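Local structure of aminopeptidase N family protein (Idiomarina loihiensis L2TR, 4FGM) at residues A[158-161]-A[162-166]. The protein is probably a zinc-dependent aminopeptidase of the M61 family, expected to remove amino acids from the N-termini of peptides. Sequence-based numbering, arbitrary orientation.
Sequences DNYD and ALIDY
The amide of Ala162 is gripped twice by Asn159: N donates to the side-chain OD1 at 2.9 Å, and more weakly, at a bent 123°, to the backbone O of the same residue. Asn159 is thus the N-cap of the short helix 160-163. Its CG sits between the backbone N and the carbonyl carbon (chi1 50°), which folds the amide back over the first turn and brings OD1 to the Ala162 N-H. Leu163 N bonds to Asn159 O and Ile164 N to Tyr160 O at 3.0 Å, both nearly straight; Asp165 N, by contrast, reaches back only three residues to Ala162 O, and the helix gives way to a type I turn from Leu163 to Tyr166. On the apolar side, Ile164 CG2 lies over one face of the Tyr160 ring in a CH-pi contact, 3.9 Å from the centroid and displaced toward CZ, while Leu163 CD2 meets Tyr160 CD1 obliquely at 3.9 Å. The phenol hydroxyl is tied to Cys112 O. Without the ring, as with an alanine at Tyr160, Ile164 CG2 and Leu163 CD2 would probably face a gap and Cys112 O would lose the hydroxyl that bonds it. A water accepts from Asp158 N and hydrogen-bonds Tyr166 OH at 3.3 Å, bridging the start of 158-161 and the end of 162-166. Asp161, on the helix, and Asp165, just past its end, both form salt bridges to Arg240, and Asp165 also bonds His239. The shared arginine would offset the repulsion between these two carboxylates, and the same salt bridges tie this part of the N-terminal β-domain to the loop after strand 235-238.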
loop_
_atom_site.group_PDB
_atom_site.type_symbol
_atom_site.label_atom_id
_atom_site.label_comp_id
_atom_site.label_asym_id
_atom_site.label_seq_id
_atom_site.Cartn_x
_atom_site.Cartn_y
_atom_site.Cartn_z
ATOM N N ASP A 158 5.343 -24.187 -6.018
ATOM C CA ASP A 158 4.514 -25.349 -5.724
ATOM C C ASP A 158 3.199 -25.397 -6.495
ATOM O O ASP A 158 2.652 -26.471 -6.727
ATOM C CB ASP A 158 4.238 -25.437 -4.222
ATOM C CG ASP A 158 5.502 -25.680 -3.411
ATOM O OD1 ASP A 158 6.482 -26.207 -3.978
ATOM O OD2 ASP A 158 5.511 -25.357 -2.204
ATOM N N ASN A 159 2.700 -24.239 -6.907
ATOM C CA ASN A 159 1.437 -24.167 -7.644
ATOM C C ASN A 159 1.218 -22.766 -8.228
ATOM O O ASN A 159 1.970 -21.834 -7.930
ATOM C CB ASN A 159 0.276 -24.523 -6.716
ATOM C CG ASN A 159 0.328 -23.755 -5.415
ATOM O OD1 ASN A 159 0.408 -22.525 -5.414
ATOM N ND2 ASN A 159 0.287 -24.476 -4.299
ATOM N N TYR A 160 0.185 -22.616 -9.050
ATOM C CA TYR A 160 -0.085 -21.330 -9.671
ATOM C C TYR A 160 -0.178 -20.193 -8.655
ATOM O O TYR A 160 0.342 -19.101 -8.890
ATOM C CB TYR A 160 -1.371 -21.381 -10.491
ATOM C CG TYR A 160 -1.573 -20.141 -11.327
ATOM C CD1 TYR A 160 -0.774 -19.895 -12.449
ATOM C CD2 TYR A 160 -2.530 -19.191 -10.983
ATOM C CE1 TYR A 160 -0.924 -18.732 -13.204
ATOM C CE2 TYR A 160 -2.688 -18.021 -11.731
ATOM C CZ TYR A 160 -1.879 -17.800 -12.838
ATOM O OH TYR A 160 -1.999 -16.642 -13.565
ATOM N N ASP A 161 -0.836 -20.452 -7.528
ATOM C CA ASP A 161 -1.001 -19.447 -6.486
ATOM C C ASP A 161 0.343 -18.933 -5.997
ATOM O O ASP A 161 0.508 -17.741 -5.730
ATOM C CB ASP A 161 -1.769 -20.020 -5.300
ATOM C CG ASP A 161 -1.976 -18.997 -4.201
ATOM O OD1 ASP A 161 -2.807 -18.083 -4.381
ATOM O OD2 ASP A 161 -1.292 -19.100 -3.163
ATOM N N ALA A 162 1.303 -19.839 -5.871
ATOM C CA ALA A 162 2.630 -19.455 -5.416
ATOM C C ALA A 162 3.336 -18.711 -6.542
ATOM O O ALA A 162 3.986 -17.691 -6.314
ATOM C CB ALA A 162 3.425 -20.686 -5.013
ATOM N N LEU A 163 3.188 -19.214 -7.761
ATOM C CA LEU A 163 3.815 -18.601 -8.923
ATOM C C LEU A 163 3.527 -17.105 -9.031
ATOM O O LEU A 163 4.432 -16.298 -9.252
ATOM C CB LEU A 163 3.330 -19.279 -10.204
ATOM C CG LEU A 163 3.828 -18.654 -11.514
ATOM C CD1 LEU A 163 5.308 -18.973 -11.701
ATOM C CD2 LEU A 163 3.026 -19.206 -12.684
ATOM N N ILE A 164 2.259 -16.737 -8.883
ATOM C CA ILE A 164 1.881 -15.337 -9.005
ATOM C C ILE A 164 2.152 -14.509 -7.753
ATOM O O ILE A 164 1.703 -13.367 -7.641
ATOM C CB ILE A 164 0.407 -15.204 -9.423
ATOM C CG1 ILE A 164 -0.509 -15.810 -8.362
ATOM C CG2 ILE A 164 0.197 -15.910 -10.756
ATOM C CD1 ILE A 164 -1.977 -15.595 -8.650
ATOM N N ASP A 165 2.899 -15.077 -6.814
ATOM C CA ASP A 165 3.231 -14.344 -5.607
ATOM C C ASP A 165 4.734 -14.090 -5.511
ATOM O O ASP A 165 5.258 -13.765 -4.446
ATOM C CB ASP A 165 2.749 -15.085 -4.361
ATOM C CG ASP A 165 2.721 -14.186 -3.141
ATOM O OD1 ASP A 165 2.265 -13.026 -3.294
ATOM O OD2 ASP A 165 3.144 -14.628 -2.046
ATOM N N TYR A 166 5.433 -14.257 -6.627
ATOM C CA TYR A 166 6.867 -13.999 -6.657
ATOM C C TYR A 166 7.153 -12.994 -7.761
ATOM O O TYR A 166 7.252 -13.364 -8.925
ATOM C CB TYR A 166 7.679 -15.281 -6.944
ATOM C CG TYR A 166 7.577 -16.366 -5.902
ATOM C CD1 TYR A 166 6.957 -17.577 -6.196
ATOM C CD2 TYR A 166 8.114 -16.189 -4.626
ATOM C CE1 TYR A 166 6.871 -18.592 -5.245
ATOM C CE2 TYR A 166 8.040 -17.192 -3.666
ATOM C CZ TYR A 166 7.416 -18.396 -3.979
ATOM O OH TYR A 166 7.339 -19.402 -3.035
HETATM O O HOH W 1 6.580 -22.459 -3.864
#